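Local coordinates for protein ribokinase (Cryptococcus neoformans var. grubii serotype A, PDB 6XK2) that probably phosphorylates D-ribose at its O-5 hydroxyl, using ATP and a divalent cation, most likely magnesium, to yield D-ribose 5-phosphate, at residues R14-G19 with E67-I72; C308-E313 with N325-R330. All coordinates share one frame; numbering follows the deposited sequence.

Interactions 1 and 2 lie in separate parts of the pfkB-family kinase, their centres about 25 Å apart and their nearest atoms about 16 Å from each other, so the two do not touch. Interaction 1 pairs neighbouring parallel strands of the large sheet, its centre about 13 Å from the centre of the chain, and its V17 side chain comes about 4 Å from G52, which is predicted to bind the sugar. Interaction 2 joins the end of helix 297-312 to the C-terminal helix, its centre about 18 Å from the chain centre. Its 308-313 segment borders bound ADP, C308 CB lying 3.5 Å from O4' of the nucleotide, and also holds C311, predicted to help bind potassium.

Interaction 1 of 2, residues R14-G19 with E67-I72; sequences RCLVRG and ELDGAI
Strands 15-18 and 67-72 run parallel, their short axes 4.7 Å apart and inclined by 22°, and the backbone bonds E67 N to C15 O, V17 N to E67 O and D69 N to V17 O join them. At the next step G19 N reaches D69 O in a longer bond of 3.3 Å. That same carbonyl oxygen also accepts from R18 NH1 at 2.9 Å, the two donors arriving from opposite faces of its plane. A turn at chi2 (73°) folds the R18 chain back toward the neighbouring strand, while S151 holds its NE. The D69 carboxylate is bound by Y155 through OD2; OD1 of D69 stays 4.2 Å from R18 NE, well out of the guanidinium plane, a proximity of charges alone. At the other end R14, extended from CG to NE, forms a salt bridge from NH2 to E67 OE2 (3.1 Å). The oxygen lies near the guanidinium plane, but the donor stands 48° out of the carboxylate plane, and the two planes are nearly perpendicular. A water bridges R14 NE and E67 OE2, and T137 takes R14 NH1. The apolar contact V17 CG1 to L68 CD1 (3.8 Å) lies on the sheet face away from L16, R18, E67 and D69. Strand 140-143 flanks 15-18 on its other edge, placing this pair within the parallel part of the central sheet of the ribokinase-like alpha/beta fold.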
loop_
_atom_site.group_PDB
_atom_site.type_symbol
_atom_site.label_atom_id
_atom_site.label_comp_id
_atom_site.label_asym_id
_atom_site.label_seq_id
_atom_site.Cartn_x
_atom_site.Cartn_y
_atom_site.Cartn_z
ATOM N N ARG A 14 31.371 11.940 16.887
ATOM C CA ARG A 14 30.725 10.679 16.563
ATOM C C ARG A 14 29.240 10.850 16.834
ATOM O O ARG A 14 28.859 11.407 17.874
ATOM C CB ARG A 14 31.302 9.526 17.384
ATOM C CG ARG A 14 30.710 8.191 17.023
ATOM C CD ARG A 14 31.201 7.102 17.940
ATOM N NE ARG A 14 31.009 5.794 17.333
ATOM C CZ ARG A 14 31.251 4.639 17.943
ATOM N NH1 ARG A 14 31.694 4.620 19.197
ATOM N NH2 ARG A 14 31.051 3.499 17.293
ATOM N N CYS A 15 28.409 10.413 15.886
ATOM C CA CYS A 15 26.976 10.629 15.978
ATOM C C CYS A 15 26.260 9.313 16.210
ATOM O O CYS A 15 26.539 8.317 15.540
ATOM C CB CYS A 15 26.414 11.288 14.717
ATOM S SG CYS A 15 24.623 11.583 14.881
ATOM N N LEU A 16 25.321 9.315 17.137
ATOM C CA LEU A 16 24.410 8.199 17.312
ATOM C C LEU A 16 23.056 8.642 16.777
ATOM O O LEU A 16 22.528 9.674 17.204
ATOM C CB LEU A 16 24.300 7.783 18.776
ATOM C CG LEU A 16 23.387 6.574 18.949
ATOM C CD1 LEU A 16 24.135 5.366 18.434
ATOM C CD2 LEU A 16 22.984 6.365 20.374
ATOM N N VAL A 17 22.526 7.902 15.806
ATOM C CA VAL A 17 21.177 8.127 15.316
ATOM C C VAL A 17 20.290 7.080 15.959
ATOM O O VAL A 17 20.490 5.874 15.769
ATOM C CB VAL A 17 21.108 8.074 13.780
ATOM C CG1 VAL A 17 19.658 8.197 13.301
ATOM C CG2 VAL A 17 21.938 9.207 13.183
ATOM N N ARG A 18 19.331 7.538 16.747
ATOM C CA ARG A 18 18.317 6.670 17.330
ATOM C C ARG A 18 17.042 6.860 16.511
ATOM O O ARG A 18 16.387 7.903 16.604
ATOM C CB ARG A 18 18.089 6.996 18.806
ATOM C CG ARG A 18 16.942 6.222 19.419
ATOM C CD ARG A 18 17.306 4.754 19.638
ATOM N NE ARG A 18 16.156 3.992 20.115
ATOM C CZ ARG A 18 15.417 3.158 19.372
ATOM N NH1 ARG A 18 15.697 2.933 18.094
ATOM N NH2 ARG A 18 14.381 2.542 19.927
ATOM N N GLY A 19 16.697 5.869 15.698
ATOM C CA GLY A 19 15.596 6.092 14.788
ATOM C C GLY A 19 15.186 4.854 14.022
ATOM O O GLY A 19 15.565 3.725 14.342
ATOM N N GLU A 67 26.484 5.998 13.886
ATOM C CA GLU A 67 25.957 4.683 14.232
ATOM C C GLU A 67 24.441 4.771 14.361
ATOM O O GLU A 67 23.922 5.678 15.022
ATOM C CB GLU A 67 26.534 4.167 15.563
ATOM C CG GLU A 67 28.041 3.955 15.568
ATOM C CD GLU A 67 28.438 2.579 15.056
ATOM O OE1 GLU A 67 27.558 1.692 14.940
ATOM O OE2 GLU A 67 29.638 2.387 14.778
ATOM N N LEU A 68 23.738 3.798 13.789
ATOM C CA LEU A 68 22.283 3.760 13.822
ATOM C C LEU A 68 21.818 2.766 14.875
ATOM O O LEU A 68 22.195 1.593 14.838
ATOM C CB LEU A 68 21.719 3.375 12.454
ATOM C CG LEU A 68 20.209 3.190 12.313
ATOM C CD1 LEU A 68 19.470 4.453 12.722
ATOM C CD2 LEU A 68 19.862 2.794 10.875
ATOM N N ASP A 69 20.959 3.222 15.775
ATOM C CA ASP A 69 20.460 2.413 16.880
ATOM C C ASP A 69 18.973 2.189 16.640
ATOM O O ASP A 69 18.181 3.138 16.670
ATOM C CB ASP A 69 20.718 3.112 18.217
ATOM C CG ASP A 69 20.443 2.220 19.409
ATOM O OD1 ASP A 69 19.468 1.447 19.359
ATOM O OD2 ASP A 69 21.203 2.293 20.403
ATOM N N GLY A 70 18.601 0.943 16.382
ATOM C CA GLY A 70 17.231 0.649 16.030
ATOM C C GLY A 70 17.057 -0.823 15.749
ATOM O O GLY A 70 17.890 -1.645 16.130
ATOM N N ALA A 71 15.969 -1.158 15.067
ATOM C CA ALA A 71 15.693 -2.567 14.843
ATOM C C ALA A 71 15.031 -2.769 13.491
ATOM O O ALA A 71 14.216 -1.950 13.061
ATOM C CB ALA A 71 14.803 -3.136 15.954
ATOM N N ILE A 72 15.380 -3.874 12.836
ATOM C CA ILE A 72 14.721 -4.289 11.611
ATOM C C ILE A 72 14.239 -5.709 11.812
ATOM O O ILE A 72 14.561 -6.368 12.804
ATOM C CB ILE A 72 15.639 -4.233 10.374
ATOM C CG1 ILE A 72 16.872 -5.096 10.610
ATOM C CG2 ILE A 72 16.000 -2.812 10.025
ATOM C CD1 ILE A 72 17.762 -5.242 9.397
HETATM O O HOH W 1 31.417 5.146 14.636
HETATM O O HOH W 2 14.693 1.039 14.300
#

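Interaction 2 of 2, residues C308-E313 with N325-R330. With ADP (adenosine-5'-diphosphate), chain E.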
loop_
_atom_site.group_PDB
_atom_site.type_symbol
_atom_site.label_atom_id
_atom_site.label_comp_id
_atom_site.label_asym_id
_atom_site.label_seq_id
_atom_site.Cartn_x
_atom_site.Cartn_y
_atom_site.Cartn_z
ATOM N N CYS A 308 21.610 19.186 -0.985
ATOM C CA CYS A 308 20.196 18.981 -1.285
ATOM C C CYS A 308 19.857 19.306 -2.737
ATOM O O CYS A 308 18.961 18.675 -3.320
ATOM C CB CYS A 308 19.331 19.820 -0.344
ATOM S SG CYS A 308 19.364 19.250 1.362
ATOM N N GLY A 309 20.556 20.272 -3.335
ATOM C CA GLY A 309 20.370 20.517 -4.752
ATOM C C GLY A 309 20.684 19.282 -5.570
ATOM O O GLY A 309 19.904 18.881 -6.440
ATOM N N ILE A 310 21.813 18.634 -5.270
ATOM C CA ILE A 310 22.141 17.375 -5.932
ATOM C C ILE A 310 21.062 16.342 -5.653
ATOM O O ILE A 310 20.621 15.623 -6.556
ATOM C CB ILE A 310 23.522 16.864 -5.478
ATOM C CG1 ILE A 310 24.630 17.856 -5.844
ATOM C CG2 ILE A 310 23.787 15.503 -6.084
ATOM C CD1 ILE A 310 25.998 17.486 -5.298
ATOM N N CYS A 311 20.578 16.302 -4.408
ATOM C CA CYS A 311 19.626 15.276 -3.997
ATOM C C CYS A 311 18.373 15.265 -4.871
ATOM O O CYS A 311 17.909 14.196 -5.280
ATOM C CB CYS A 311 19.251 15.499 -2.534
ATOM S SG CYS A 311 17.938 14.434 -1.945
ATOM N N VAL A 312 17.803 16.442 -5.160
ATOM C CA VAL A 312 16.536 16.506 -5.890
ATOM C C VAL A 312 16.714 16.307 -7.388
ATOM O O VAL A 312 15.718 16.129 -8.113
ATOM C CB VAL A 312 15.811 17.836 -5.619
ATOM C CG1 VAL A 312 15.438 17.950 -4.145
ATOM C CG2 VAL A 312 16.669 19.005 -6.066
ATOM N N GLU A 313 17.957 16.320 -7.874
ATOM C CA GLU A 313 18.256 16.007 -9.262
ATOM C C GLU A 313 18.311 14.511 -9.508
ATOM O O GLU A 313 18.447 14.092 -10.664
ATOM C CB GLU A 313 19.584 16.638 -9.690
ATOM C CG GLU A 313 19.615 18.147 -9.584
ATOM C CD GLU A 313 20.994 18.723 -9.848
ATOM O OE1 GLU A 313 21.859 17.971 -10.348
ATOM O OE2 GLU A 313 21.205 19.928 -9.578
ATOM N N ASN A 325 32.550 14.357 -1.510
ATOM C CA ASN A 325 33.349 14.763 -2.668
ATOM C C ASN A 325 32.476 15.296 -3.795
ATOM O O ASN A 325 32.829 16.289 -4.438
ATOM C CB ASN A 325 34.201 13.605 -3.189
ATOM C CG ASN A 325 35.439 13.364 -2.358
ATOM O OD1 ASN A 325 35.965 14.278 -1.713
ATOM N ND2 ASN A 325 35.931 12.128 -2.382
ATOM N N ALA A 326 31.337 14.648 -4.052
ATOM C CA ALA A 326 30.416 15.143 -5.068
ATOM C C ALA A 326 29.939 16.554 -4.748
ATOM O O ALA A 326 29.812 17.395 -5.645
ATOM C CB ALA A 326 29.231 14.193 -5.193
ATOM N N VAL A 327 29.667 16.827 -3.470
ATOM C CA VAL A 327 29.261 18.164 -3.047
ATOM C C VAL A 327 30.405 19.151 -3.206
ATOM O O VAL A 327 30.196 20.309 -3.588
ATOM C CB VAL A 327 28.740 18.130 -1.602
ATOM C CG1 VAL A 327 28.488 19.547 -1.088
ATOM C CG2 VAL A 327 27.473 17.291 -1.534
ATOM N N LYS A 328 31.630 18.719 -2.906
ATOM C CA LYS A 328 32.764 19.629 -3.004
ATOM C C LYS A 328 32.989 20.087 -4.435
ATOM O O LYS A 328 33.389 21.234 -4.656
ATOM C CB LYS A 328 34.029 18.974 -2.458
ATOM C CG LYS A 328 34.107 18.948 -0.953
ATOM C CD LYS A 328 35.314 18.145 -0.515
ATOM C CE LYS A 328 35.427 18.076 0.997
ATOM N NZ LYS A 328 36.642 17.293 1.401
ATOM N N GLU A 329 32.712 19.222 -5.414
ATOM C CA GLU A 329 32.882 19.595 -6.817
ATOM C C GLU A 329 32.018 20.789 -7.199
ATOM O O GLU A 329 32.383 21.554 -8.098
ATOM C CB GLU A 329 32.572 18.404 -7.719
ATOM C CG GLU A 329 33.529 17.242 -7.547
ATOM C CD GLU A 329 33.069 16.003 -8.288
ATOM O OE1 GLU A 329 32.613 16.137 -9.450
ATOM O OE2 GLU A 329 33.149 14.901 -7.696
ATOM N N ARG A 330 30.868 20.956 -6.549
ATOM C CA ARG A 330 29.994 22.090 -6.825
ATOM C C ARG A 330 30.389 23.361 -6.076
ATOM O O ARG A 330 29.994 24.449 -6.504
ATOM C CB ARG A 330 28.548 21.740 -6.496
ATOM C CG ARG A 330 27.951 20.780 -7.472
ATOM C CD ARG A 330 26.456 20.868 -7.468
ATOM N NE ARG A 330 25.901 19.975 -8.470
ATOM C CZ ARG A 330 24.613 19.906 -8.768
ATOM N NH1 ARG A 330 23.749 20.698 -8.141
ATOM N NH2 ARG A 330 24.192 19.055 -9.696
HETATM P PB ADP E . 11.137 18.378 4.008
HETATM O O1B ADP E . 9.881 19.277 3.996
HETATM O O2B ADP E . 10.878 17.069 3.172
HETATM O O3B ADP E . 11.619 18.084 5.403
HETATM P PA ADP E . 12.195 20.349 2.108
HETATM O O1A ADP E . 11.065 20.143 1.153
HETATM O O2A ADP E . 12.059 21.686 2.877
HETATM O O3A ADP E . 12.243 19.145 3.151
HETATM O "O5'" ADP E . 13.659 20.192 1.452
HETATM C "C5'" ADP E . 14.882 20.482 2.162
HETATM C "C4'" ADP E . 15.816 21.242 1.254
HETATM O "O4'" ADP E . 15.927 20.572 -0.021
HETATM C "C3'" ADP E . 15.368 22.653 0.906
HETATM O "O3'" ADP E . 15.693 23.561 1.948
HETATM C "C2'" ADP E . 16.136 22.911 -0.387
HETATM O "O2'" ADP E . 17.476 23.310 -0.124
HETATM C "C1'" ADP E . 16.058 21.533 -1.057
HETATM N N9 ADP E . 14.912 21.398 -1.952
HETATM C C8 ADP E . 13.698 20.837 -1.664
HETATM N N7 ADP E . 12.816 20.941 -2.634
HETATM C C5 ADP E . 13.505 21.611 -3.626
HETATM C C6 ADP E . 13.134 22.034 -4.920
HETATM N N6 ADP E . 11.917 21.841 -5.442
HETATM N N1 ADP E . 14.066 22.664 -5.669
HETATM C C2 ADP E . 15.283 22.857 -5.152
HETATM N N3 ADP E . 15.748 22.513 -3.947
HETATM C C4 ADP E . 14.805 21.893 -3.233
#
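E313 CG lies anti to its carbonyl carbon and beside the backbone N (chi1 -60°), and with the chain extended beyond CG the carboxylate meets the guanidinium of R330, whose own chain runs extended from CG to NE. The grip is end-on and uses two nitrogens: NH2 of R330 donates to OE1 of E313 at 2.7 Å, on the syn side, and NH1 of R330 to OE2 of E313 at 3.0 Å, from above the carboxylate plane. The two planes are 37° apart. Q270 and N271 also bond to the E313 oxygens, which probably fixes the carboxylate's rotation. This joins the end of helix 297-312 to the C-terminal helix of the ribokinase-like fold, their short axes 10.6 Å apart and inclined by 109°. I310 CG1 covers one face of the R330 guanidinium, 3.6 Å from CZ and over the centre of the group. At the tip of the I310 side chain, CD1 touches V327 CG2 at 4.0 Å and lies 3.8 Å from A326 O. P322 contacts both I310 and V327, and Y286 of helix 279-292 also packs on V327. Elsewhere on helix 297-312, which holds the predicted potassium ligand C311, V312 CG1 approaches the adenine of ADP at 4.1 Å from N9, while C308 contacts the ribose.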